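PDB 2Z6V: putative uncharacterized protein from Mycobacterium avium, which is of unknown function but, as a sulfotransferase, probably transfers a sulfonate group from the donor PAPS to an acceptor not yet identified. Local coordinates for residues A[43-48]-A[89-94]; A[84-89]-A[139-144]; A[99-104]-A[233-238]; A[192-197]-A[227-232]. One frame throughout, in Å; residues are numbered along the deposited sequence.

Contact 1 of 4, residues A[43-48]-A[89-94]; sequences LSEIDS and QVHAYI
The helical N-terminal part of this sulfotransferase is closed here by the extended link between helix 30-41 and helix 50-64, which runs past helix 70-96 so that Leu43 meets Ala92 and the backbone of residues 45-47 meets His91. The contact lies at the surface and rests on packing. His91 is its centre: with CG anti to the backbone N (chi1 177°), the imidazole stands out from the helix and turns one face to the link. The carbonyl carbon of Ile46 sits over the middle of that face, 3.6 Å above its plane, while Asp47 N lies nearer the rim. Glu45 follows the ring differently: its CB is 3.8 Å from His91 CE1, and OE2 comes to the ring edge, in plane. Asp47 lays its CB beside the imidazole, 3.4 Å from His91 CD2, but turns its carboxylate to Arg87 of the same helix, with which it forms a salt bridge. A flat ring suits this place, since its face can lie against the peptide from Ile46 to Asp47. At the other end the small Ala92 lets a branched leucine come close to the helix: Leu43 CD1 is 3.5 Å from Ala92 CB and 3.6 Å from Gln89 CA.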
# COMPACT_ATOMS: atom_id res chain seq x y z
N LEU A 43 -25.27 8.34 2.02
CA LEU A 43 -24.87 9.26 0.95
C LEU A 43 -25.05 8.55 -0.40
O LEU A 43 -24.86 7.34 -0.49
CB LEU A 43 -23.41 9.66 1.11
CG LEU A 43 -23.03 10.36 2.42
CD1 LEU A 43 -21.51 10.44 2.56
CD2 LEU A 43 -23.67 11.75 2.45
N SER A 44 -25.40 9.30 -1.44
CA SER A 44 -25.60 8.69 -2.75
C SER A 44 -24.87 9.36 -3.91
O SER A 44 -24.78 8.80 -5.00
CB SER A 44 -27.11 8.61 -3.06
OG SER A 44 -27.74 9.87 -2.85
N GLU A 45 -24.33 10.56 -3.70
CA GLU A 45 -23.59 11.23 -4.76
C GLU A 45 -22.14 10.76 -4.79
O GLU A 45 -21.58 10.38 -3.77
CB GLU A 45 -23.64 12.74 -4.58
CG GLU A 45 -25.00 13.36 -4.81
CD GLU A 45 -24.93 14.88 -4.91
OE1 GLU A 45 -26.00 15.52 -4.96
OE2 GLU A 45 -23.80 15.43 -4.94
N ILE A 46 -21.53 10.80 -5.97
CA ILE A 46 -20.15 10.38 -6.11
C ILE A 46 -19.49 11.28 -7.16
O ILE A 46 -20.18 11.88 -7.99
CB ILE A 46 -20.07 8.90 -6.52
CG1 ILE A 46 -18.67 8.36 -6.23
CG2 ILE A 46 -20.42 8.73 -7.99
CD1 ILE A 46 -18.61 6.85 -6.19
N ASP A 47 -18.17 11.39 -7.11
CA ASP A 47 -17.47 12.28 -8.04
C ASP A 47 -17.40 11.84 -9.49
O ASP A 47 -17.41 12.67 -10.39
CB ASP A 47 -16.05 12.59 -7.52
CG ASP A 47 -15.28 11.35 -7.10
OD1 ASP A 47 -15.61 10.77 -6.04
OD2 ASP A 47 -14.36 10.95 -7.83
N SER A 48 -17.32 10.53 -9.73
CA SER A 48 -17.25 10.05 -11.09
C SER A 48 -17.66 8.59 -11.23
O SER A 48 -18.21 8.00 -10.30
CB SER A 48 -15.84 10.24 -11.65
OG SER A 48 -14.93 9.35 -11.04
N GLN A 89 -18.10 8.97 1.29
CA GLN A 89 -17.91 9.88 2.42
C GLN A 89 -16.98 11.04 2.08
O GLN A 89 -17.23 12.18 2.47
CB GLN A 89 -17.39 9.11 3.63
CG GLN A 89 -18.37 8.11 4.20
CD GLN A 89 -17.93 7.52 5.52
OE1 GLN A 89 -17.67 8.24 6.48
NE2 GLN A 89 -17.85 6.20 5.58
N VAL A 90 -15.90 10.75 1.35
CA VAL A 90 -14.95 11.79 0.99
C VAL A 90 -15.54 12.77 -0.02
O VAL A 90 -15.21 13.96 -0.01
CB VAL A 90 -13.65 11.18 0.39
CG1 VAL A 90 -12.72 12.29 -0.11
CG2 VAL A 90 -12.94 10.35 1.46
N HIS A 91 -16.42 12.28 -0.89
CA HIS A 91 -17.03 13.13 -1.89
C HIS A 91 -18.02 14.09 -1.25
O HIS A 91 -18.09 15.27 -1.63
CB HIS A 91 -17.74 12.30 -2.96
CG HIS A 91 -18.46 13.14 -3.96
ND1 HIS A 91 -19.81 13.40 -3.88
CD2 HIS A 91 -18.01 13.85 -5.02
CE1 HIS A 91 -20.16 14.24 -4.84
NE2 HIS A 91 -19.08 14.53 -5.54
N ALA A 92 -18.80 13.60 -0.29
CA ALA A 92 -19.78 14.45 0.38
C ALA A 92 -19.06 15.56 1.14
O ALA A 92 -19.50 16.72 1.14
CB ALA A 92 -20.63 13.62 1.34
N TYR A 93 -17.94 15.21 1.76
CA TYR A 93 -17.17 16.17 2.52
C TYR A 93 -16.59 17.27 1.62
O TYR A 93 -16.71 18.46 1.92
CB TYR A 93 -16.03 15.48 3.27
CG TYR A 93 -15.39 16.37 4.30
CD1 TYR A 93 -16.02 16.63 5.52
CD2 TYR A 93 -14.17 17.01 4.04
CE1 TYR A 93 -15.46 17.49 6.46
CE2 TYR A 93 -13.60 17.87 4.97
CZ TYR A 93 -14.25 18.11 6.18
OH TYR A 93 -13.68 18.94 7.11
N ILE A 94 -15.96 16.86 0.53
CA ILE A 94 -15.37 17.84 -0.38
C ILE A 94 -16.42 18.81 -0.90
O ILE A 94 -16.16 20.02 -0.99
CB ILE A 94 -14.64 17.16 -1.55
CG1 ILE A 94 -13.41 16.42 -1.02
CG2 ILE A 94 -14.20 18.19 -2.57
CD1 ILE A 94 -12.64 15.67 -2.08

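Contact 2 of 4, residues A[84-89]-A[139-144]; sequences LGRRLQ and QCVHPI
Arg86 NE donates a hydrogen bond of 3.2 Å to Val141 O, the direct polar link between helix 70-96 and the loop that follows strand 132-134. It is moderately bent, with 149° at the hydrogen, and the acceptor lies 21° out of the guanidinium plane. Donor and carbonyl meet well off the C=O line, at 110°. The carbonyl of Cys140 is placed differently, over one face of the same guanidinium and offset toward its rim; its angle to NE is too poor for a hydrogen bond. A bend at chi2 takes the arginine chain along the loop, so that its aliphatic part also packs: CG lies 3.9 Å from Pro143 CD, the two side chains crossing at about a right angle.

One turn further on, Gln89 works through water. Its amide offers one acceptor and one donor, and each has a water: the first donates to Gln89 OE1 and to Ile144 O, at 2.9 and 2.6 Å, while the second accepts from Gln89 NE2 at 2.9 Å and is hydrogen-bonded to His142 ND1. Ile144 CG1 rests 3.4 Å from the backbone oxygen Gln89 O, and 4.1 Å from Gln89 CB in the apolar part of the touch. Pro143 and Ile144 also touch Tyr233 and Val236 of helix 224-238, so the loop joins two helices. Two backbone carbonyls near one guanidinium would probably stabilise its positive charge. The loop offers backbone carbonyls to Arg86 and to one water and a histidine side chain to the other, so the helix holds it partly through main-chain atoms and partly through water.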
# COMPACT_ATOMS: atom_id res chain seq x y z
N LEU A 84 -15.89 1.46 -0.99
CA LEU A 84 -16.70 2.36 -1.80
C LEU A 84 -17.42 3.37 -0.92
O LEU A 84 -17.65 4.51 -1.33
CB LEU A 84 -17.71 1.57 -2.64
CG LEU A 84 -18.56 2.39 -3.61
CD1 LEU A 84 -17.65 3.16 -4.56
CD2 LEU A 84 -19.50 1.47 -4.38
N GLY A 85 -17.78 2.95 0.30
CA GLY A 85 -18.45 3.85 1.22
C GLY A 85 -17.55 5.02 1.58
O GLY A 85 -18.03 6.15 1.74
N ARG A 86 -16.25 4.75 1.72
CA ARG A 86 -15.28 5.80 2.05
C ARG A 86 -15.26 6.81 0.91
O ARG A 86 -15.22 8.02 1.14
CB ARG A 86 -13.89 5.20 2.22
CG ARG A 86 -13.70 4.53 3.55
CD ARG A 86 -12.73 3.38 3.44
NE ARG A 86 -13.01 2.45 4.52
CZ ARG A 86 -12.72 1.16 4.49
NH1 ARG A 86 -12.14 0.63 3.41
NH2 ARG A 86 -13.04 0.40 5.53
N ARG A 87 -15.27 6.28 -0.31
CA ARG A 87 -15.27 7.10 -1.51
C ARG A 87 -16.47 8.04 -1.44
O ARG A 87 -16.35 9.22 -1.74
CB ARG A 87 -15.35 6.18 -2.74
CG ARG A 87 -15.36 6.88 -4.08
CD ARG A 87 -14.06 7.56 -4.37
NE ARG A 87 -14.04 8.06 -5.74
CZ ARG A 87 -13.71 7.33 -6.81
NH1 ARG A 87 -13.38 6.05 -6.67
NH2 ARG A 87 -13.71 7.89 -8.01
N LEU A 88 -17.62 7.51 -1.04
CA LEU A 88 -18.84 8.30 -0.91
C LEU A 88 -18.71 9.36 0.17
O LEU A 88 -19.15 10.50 0.01
CB LEU A 88 -20.03 7.40 -0.59
CG LEU A 88 -20.50 6.50 -1.74
CD1 LEU A 88 -21.58 5.55 -1.25
CD2 LEU A 88 -21.01 7.37 -2.87
N GLN A 89 -18.10 8.97 1.29
CA GLN A 89 -17.91 9.88 2.42
C GLN A 89 -16.98 11.04 2.08
O GLN A 89 -17.23 12.18 2.47
CB GLN A 89 -17.39 9.11 3.63
CG GLN A 89 -18.37 8.11 4.20
CD GLN A 89 -17.93 7.52 5.52
OE1 GLN A 89 -17.67 8.24 6.48
NE2 GLN A 89 -17.85 6.20 5.58
N GLN A 139 -7.15 6.42 9.06
CA GLN A 139 -7.64 7.40 8.10
C GLN A 139 -8.05 6.71 6.80
O GLN A 139 -8.61 7.33 5.89
CB GLN A 139 -6.59 8.47 7.83
CG GLN A 139 -6.20 9.23 9.08
CD GLN A 139 -5.07 10.19 8.85
OE1 GLN A 139 -4.08 9.86 8.19
NE2 GLN A 139 -5.20 11.40 9.40
N CYS A 140 -7.76 5.41 6.71
CA CYS A 140 -8.13 4.64 5.54
C CYS A 140 -9.36 3.78 5.87
O CYS A 140 -9.82 3.01 5.04
CB CYS A 140 -6.97 3.78 5.09
SG CYS A 140 -5.64 4.76 4.36
N VAL A 141 -9.87 3.94 7.09
CA VAL A 141 -11.05 3.23 7.54
C VAL A 141 -12.17 4.25 7.76
O VAL A 141 -13.28 4.09 7.25
CB VAL A 141 -10.78 2.46 8.85
CG1 VAL A 141 -12.08 1.88 9.42
CG2 VAL A 141 -9.79 1.35 8.59
N HIS A 142 -11.87 5.31 8.50
CA HIS A 142 -12.84 6.37 8.78
C HIS A 142 -12.22 7.74 8.51
O HIS A 142 -11.93 8.49 9.44
CB HIS A 142 -13.30 6.29 10.23
CG HIS A 142 -13.94 4.99 10.59
ND1 HIS A 142 -14.93 4.41 9.81
CD2 HIS A 142 -13.75 4.16 11.64
CE1 HIS A 142 -15.32 3.28 10.38
NE2 HIS A 142 -14.63 3.10 11.49
N PRO A 143 -12.05 8.10 7.23
CA PRO A 143 -11.46 9.39 6.84
C PRO A 143 -12.22 10.66 7.20
O PRO A 143 -11.61 11.66 7.61
CB PRO A 143 -11.29 9.25 5.33
CG PRO A 143 -12.47 8.41 4.95
CD PRO A 143 -12.48 7.35 6.03
N ILE A 144 -13.54 10.62 7.07
CA ILE A 144 -14.39 11.78 7.32
C ILE A 144 -15.09 11.75 8.67
O ILE A 144 -15.71 10.75 9.03
CB ILE A 144 -15.47 11.89 6.20
CG1 ILE A 144 -14.79 11.98 4.84
CG2 ILE A 144 -16.38 13.10 6.43
CD1 ILE A 144 -13.71 13.05 4.74
O HOH W 1 -15.19 8.44 7.92
O HOH W 2 -16.23 4.73 7.42

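Contact 3 of 4, residues A[99-104]-A[233-238]; sequences EVLDAP and YLQVLQ
Gln235 sends its side-chain nitrogen into a curl of backbone carbonyls at residues 101-103. The bond from Gln235 NE2 to Ala103 O is short and nearly straight, 2.8 Å with 169° at the hydrogen, and the acceptor lies in the amide plane. A second carbonyl, Leu101 O, takes a weak bond from the same nitrogen at 3.1 Å, the hydrogen angle being only 123°. An extended glutamine, with CG anti to the carbonyl carbon (chi1 -71°), has the length to span from the helix to this turn, which is itself closed by a bond from Asp102 N to Glu99 O. The turn belongs to the connection from helix 70-96 into strand 109-113, the middle strand of the five-stranded parallel sheet; in sulfotransferases this strand leads into the loop that binds the 5'-phosphosulfate of PAPS. Gln235 OE1 faces a methyl instead, with Leu101 CD2 3.6 Å away and the two side chains crossing at about a right angle. The backbone carbonyls of Val100 and Gln235 share one water, which donates to both at 2.7 Å. Beside this bridge the contact becomes apolar, as branched valines suit a buried seam: Val100 CG2 approaches Val236 CG2 at 4.4 Å.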
# COMPACT_ATOMS: atom_id res chain seq x y z
N GLU A 99 -12.94 24.52 -0.55
CA GLU A 99 -11.64 25.13 -0.26
C GLU A 99 -10.47 24.16 -0.11
O GLU A 99 -9.34 24.51 -0.45
CB GLU A 99 -11.73 26.00 1.00
CG GLU A 99 -11.97 25.22 2.28
CD GLU A 99 -13.44 25.10 2.62
OE1 GLU A 99 -14.28 25.15 1.69
OE2 GLU A 99 -13.76 24.96 3.83
N VAL A 100 -10.72 22.95 0.39
CA VAL A 100 -9.64 21.98 0.58
C VAL A 100 -8.89 21.68 -0.72
O VAL A 100 -7.71 21.33 -0.69
CB VAL A 100 -10.14 20.62 1.16
CG1 VAL A 100 -10.79 20.84 2.53
CG2 VAL A 100 -11.11 19.95 0.20
N LEU A 101 -9.57 21.82 -1.85
CA LEU A 101 -8.98 21.54 -3.15
C LEU A 101 -8.03 22.65 -3.60
O LEU A 101 -7.26 22.46 -4.55
CB LEU A 101 -10.07 21.36 -4.20
CG LEU A 101 -11.08 20.26 -3.91
CD1 LEU A 101 -12.18 20.28 -4.96
CD2 LEU A 101 -10.37 18.92 -3.89
N ASP A 102 -8.08 23.79 -2.93
CA ASP A 102 -7.23 24.92 -3.29
C ASP A 102 -5.85 24.85 -2.64
O ASP A 102 -4.90 25.47 -3.12
CB ASP A 102 -7.91 26.24 -2.92
CG ASP A 102 -9.25 26.43 -3.61
OD1 ASP A 102 -9.36 26.09 -4.82
OD2 ASP A 102 -10.20 26.91 -2.95
N ALA A 103 -5.74 24.10 -1.54
CA ALA A 103 -4.47 23.96 -0.86
C ALA A 103 -3.68 22.87 -1.56
O ALA A 103 -4.16 21.75 -1.72
CB ALA A 103 -4.68 23.59 0.60
N PRO A 104 -2.46 23.19 -2.00
CA PRO A 104 -1.61 22.22 -2.70
C PRO A 104 -1.00 21.14 -1.82
O PRO A 104 -0.95 21.26 -0.59
CB PRO A 104 -0.54 23.11 -3.31
CG PRO A 104 -0.32 24.11 -2.23
CD PRO A 104 -1.74 24.47 -1.82
N TYR A 233 -7.94 13.26 -1.46
CA TYR A 233 -7.97 12.59 -0.17
C TYR A 233 -6.97 13.29 0.75
O TYR A 233 -7.30 13.68 1.87
CB TYR A 233 -7.57 11.13 -0.34
CG TYR A 233 -8.13 10.19 0.69
CD1 TYR A 233 -9.27 9.43 0.41
CD2 TYR A 233 -7.50 9.99 1.92
CE1 TYR A 233 -9.77 8.49 1.32
CE2 TYR A 233 -7.98 9.05 2.84
CZ TYR A 233 -9.12 8.30 2.53
OH TYR A 233 -9.60 7.36 3.41
N LEU A 234 -5.74 13.43 0.27
CA LEU A 234 -4.70 14.08 1.07
C LEU A 234 -5.05 15.53 1.39
O LEU A 234 -4.74 16.02 2.47
CB LEU A 234 -3.35 13.99 0.36
CG LEU A 234 -2.86 12.55 0.16
CD1 LEU A 234 -1.55 12.56 -0.59
CD2 LEU A 234 -2.69 11.88 1.52
N GLN A 235 -5.72 16.21 0.47
CA GLN A 235 -6.10 17.60 0.73
C GLN A 235 -7.14 17.69 1.84
O GLN A 235 -7.20 18.69 2.56
CB GLN A 235 -6.62 18.26 -0.56
CG GLN A 235 -5.53 18.51 -1.58
CD GLN A 235 -6.08 18.92 -2.92
OE1 GLN A 235 -6.86 18.20 -3.53
NE2 GLN A 235 -5.67 20.10 -3.39
N VAL A 236 -7.95 16.65 1.99
CA VAL A 236 -8.95 16.62 3.04
C VAL A 236 -8.28 16.38 4.40
O VAL A 236 -8.65 16.98 5.41
CB VAL A 236 -10.00 15.50 2.81
CG1 VAL A 236 -10.91 15.39 4.03
CG2 VAL A 236 -10.81 15.80 1.56
N LEU A 237 -7.28 15.51 4.42
CA LEU A 237 -6.58 15.23 5.67
C LEU A 237 -5.71 16.42 6.08
O LEU A 237 -5.57 16.70 7.28
CB LEU A 237 -5.74 13.96 5.53
CG LEU A 237 -6.51 12.65 5.27
CD1 LEU A 237 -5.51 11.51 5.02
CD2 LEU A 237 -7.41 12.32 6.46
N GLN A 238 -5.15 17.14 5.10
CA GLN A 238 -4.31 18.32 5.37
C GLN A 238 -5.08 19.47 5.97
O GLN A 238 -4.55 20.22 6.79
CB GLN A 238 -3.71 18.90 4.09
CG GLN A 238 -2.61 18.16 3.44
CD GLN A 238 -2.07 18.94 2.26
OE1 GLN A 238 -2.84 19.54 1.51
NE2 GLN A 238 -0.75 18.95 2.10
O HOH W 3 -6.24 21.03 1.50

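Contact 4 of 4, residues A[192-197]-A[227-232]; sequences MFIHNQ and YEYQKR. With PLM (palmitic acid), chain C.
Beside the pocket that holds a palmitic acid molecule, the short helix 192-195 packs in the protein core against helix 224-238, with His195 bonded to Gln230. Met192 lies against the lipid chain, although its closest approach there is doubtful. His195 uses two parts of its ring edge. NE2 donates to Gln230 OE1 (2.8 Å, 160° at the hydrogen); the oxygen lies near the imidazole plane, but the donor stands above the amide's carbonyl plane. CE1 points to one face of Tyr227, 3.5 Å from CZ, in a T-shaped stack with planes 76° apart, and Tyr227 OH is bonded to His252. Tyr229 OH donates to Gln197 OE1 at 2.7 Å, while Gln197 NE2 meets a lone pair of Phe193 O at 2.8 Å, so both ends of this buried amide are held and its rotation is fixed. Glutamine suits such a place because it can accept and donate at once. Between these polar links Ile194 supplies a branched apolar wedge, CG2 being 3.9 Å from Tyr229 CD2. Around the pair, Tyr227 leans on helix 256-262, Tyr229 takes a cation-pi contact from Arg87 of helix 70-96, and His195 touches Met249, just beyond strand 244-248.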
# COMPACT_ATOMS: atom_id res chain seq x y z
N MET A 192 -2.24 2.31 -0.80
CA MET A 192 -3.05 1.24 -1.36
C MET A 192 -4.46 1.31 -0.80
O MET A 192 -5.43 1.06 -1.52
CB MET A 192 -2.42 -0.11 -1.02
CG MET A 192 -3.16 -1.32 -1.59
SD MET A 192 -3.36 -1.25 -3.38
CE MET A 192 -1.79 -1.77 -3.94
N PHE A 193 -4.57 1.68 0.47
CA PHE A 193 -5.88 1.76 1.10
C PHE A 193 -6.67 3.02 0.81
O PHE A 193 -7.72 3.25 1.41
CB PHE A 193 -5.72 1.51 2.60
CG PHE A 193 -5.02 0.23 2.89
CD1 PHE A 193 -5.59 -0.98 2.51
CD2 PHE A 193 -3.73 0.23 3.40
CE1 PHE A 193 -4.89 -2.17 2.62
CE2 PHE A 193 -3.01 -0.95 3.52
CZ PHE A 193 -3.59 -2.16 3.13
N ILE A 194 -6.15 3.84 -0.10
CA ILE A 194 -6.86 5.02 -0.57
C ILE A 194 -7.25 4.57 -1.98
O ILE A 194 -8.40 4.66 -2.38
CB ILE A 194 -5.96 6.27 -0.69
CG1 ILE A 194 -5.88 6.98 0.67
CG2 ILE A 194 -6.53 7.23 -1.73
CD1 ILE A 194 -4.94 8.15 0.65
N HIS A 195 -6.26 4.03 -2.69
CA HIS A 195 -6.43 3.53 -4.04
C HIS A 195 -7.50 2.45 -4.22
O HIS A 195 -8.26 2.48 -5.18
CB HIS A 195 -5.08 2.99 -4.58
CG HIS A 195 -4.08 4.06 -4.90
ND1 HIS A 195 -3.04 3.86 -5.78
CD2 HIS A 195 -3.95 5.33 -4.45
CE1 HIS A 195 -2.31 4.95 -5.85
NE2 HIS A 195 -2.84 5.86 -5.06
N ASN A 196 -7.56 1.47 -3.32
CA ASN A 196 -8.54 0.42 -3.46
C ASN A 196 -9.96 0.98 -3.42
O ASN A 196 -10.92 0.31 -3.82
CB ASN A 196 -8.35 -0.65 -2.37
CG ASN A 196 -8.73 -0.16 -0.99
OD1 ASN A 196 -8.91 1.04 -0.77
ND2 ASN A 196 -8.84 -1.08 -0.04
N GLN A 197 -10.10 2.23 -2.97
CA GLN A 197 -11.40 2.89 -2.92
C GLN A 197 -11.84 3.32 -4.32
O GLN A 197 -12.96 3.82 -4.52
CB GLN A 197 -11.36 4.11 -2.00
CG GLN A 197 -11.25 3.78 -0.52
CD GLN A 197 -11.00 5.00 0.33
OE1 GLN A 197 -11.66 6.03 0.18
NE2 GLN A 197 -10.03 4.90 1.24
N TYR A 227 -4.90 8.45 -8.87
CA TYR A 227 -3.96 9.38 -8.29
C TYR A 227 -4.61 10.73 -8.04
O TYR A 227 -4.29 11.40 -7.06
CB TYR A 227 -2.71 9.52 -9.16
CG TYR A 227 -1.74 8.39 -8.92
CD1 TYR A 227 -1.86 7.18 -9.59
CD2 TYR A 227 -0.75 8.50 -7.93
CE1 TYR A 227 -1.04 6.09 -9.28
CE2 TYR A 227 0.07 7.42 -7.61
CZ TYR A 227 -0.08 6.22 -8.29
OH TYR A 227 0.71 5.14 -7.95
N GLU A 228 -5.56 11.10 -8.90
CA GLU A 228 -6.25 12.37 -8.71
C GLU A 228 -7.09 12.28 -7.46
O GLU A 228 -7.27 13.26 -6.74
CB GLU A 228 -7.12 12.69 -9.92
CG GLU A 228 -6.38 13.38 -11.05
CD GLU A 228 -7.06 13.19 -12.38
OE1 GLU A 228 -8.31 13.26 -12.41
OE2 GLU A 228 -6.34 12.96 -13.39
N TYR A 229 -7.61 11.08 -7.20
CA TYR A 229 -8.40 10.85 -6.00
C TYR A 229 -7.48 10.94 -4.78
O TYR A 229 -7.82 11.55 -3.76
CB TYR A 229 -9.07 9.48 -6.06
CG TYR A 229 -9.87 9.14 -4.81
CD1 TYR A 229 -10.92 9.97 -4.39
CD2 TYR A 229 -9.55 8.02 -4.03
CE1 TYR A 229 -11.62 9.69 -3.22
CE2 TYR A 229 -10.25 7.74 -2.86
CZ TYR A 229 -11.28 8.58 -2.46
OH TYR A 229 -11.97 8.32 -1.30
N GLN A 230 -6.30 10.34 -4.88
CA GLN A 230 -5.39 10.38 -3.74
C GLN A 230 -5.09 11.81 -3.32
O GLN A 230 -5.11 12.13 -2.13
CB GLN A 230 -4.07 9.67 -4.04
CG GLN A 230 -3.23 9.50 -2.80
CD GLN A 230 -1.88 8.91 -3.09
OE1 GLN A 230 -1.68 8.24 -4.10
NE2 GLN A 230 -0.93 9.12 -2.18
N LYS A 231 -4.83 12.68 -4.29
CA LYS A 231 -4.54 14.09 -3.99
C LYS A 231 -5.69 14.76 -3.24
O LYS A 231 -5.47 15.46 -2.25
CB LYS A 231 -4.22 14.85 -5.28
CG LYS A 231 -4.05 16.36 -5.08
CD LYS A 231 -3.22 16.97 -6.20
CE LYS A 231 -2.97 18.45 -5.95
NZ LYS A 231 -1.71 18.95 -6.58
N ARG A 232 -6.92 14.53 -3.69
CA ARG A 232 -8.09 15.10 -3.02
C ARG A 232 -8.19 14.56 -1.59
O ARG A 232 -8.48 15.29 -0.65
CB ARG A 232 -9.37 14.75 -3.79
CG ARG A 232 -9.57 15.52 -5.09
CD ARG A 232 -10.91 15.19 -5.72
NE ARG A 232 -10.76 14.34 -6.89
CZ ARG A 232 -11.35 13.16 -7.05
NH1 ARG A 232 -12.14 12.69 -6.10
NH2 ARG A 232 -11.15 12.46 -8.15
C1 PLM C . -1.73 -8.89 -5.16
O1 PLM C . -1.71 -9.53 -6.23
O2 PLM C . -2.74 -8.42 -4.60
C2 PLM C . -0.39 -8.65 -4.46
C3 PLM C . 0.66 -8.11 -5.44
C4 PLM C . 1.97 -7.73 -4.75
C5 PLM C . 1.76 -6.64 -3.70
C6 PLM C . 1.22 -7.20 -2.38
C7 PLM C . 0.73 -6.06 -1.48
C8 PLM C . -0.59 -5.49 -2.01
C9 PLM C . -0.60 -3.97 -1.86
CA PLM C . -0.25 -3.54 -0.43
CB PLM C . 0.23 -2.09 -0.38
CC PLM C . 1.40 -1.89 -1.34
CD PLM C . 0.91 -1.74 -2.78
CE PLM C . 2.01 -2.06 -3.81
CF PLM C . 2.40 -3.54 -3.71
CG PLM C . 3.38 -3.94 -4.81

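From the N terminus, contact 1 closes the first loop, bringing the link after helix 30-41 onto helix 70-96, with helix 50-64 in the loop so closed. Contact 2 opens on that helix before contact 1 has closed, so the two cross, sharing Gln89; it ends in the loop beyond strand 132-134. Contact 3 starts at 99-104, within the span of contact 2, and crosses it in turn to reach helix 224-238. Contact 4 falls wholly inside the span of contact 3 and uses the same helix. Helices 70-96 and 224-238 thus meet side by side: Val90 touches Tyr233 and Ile94 touches Val236, while Arg87, on the segment of contact 2, also reaches contacts 1 and 4, in the latter by a probable hydrogen bond to Gln197 O.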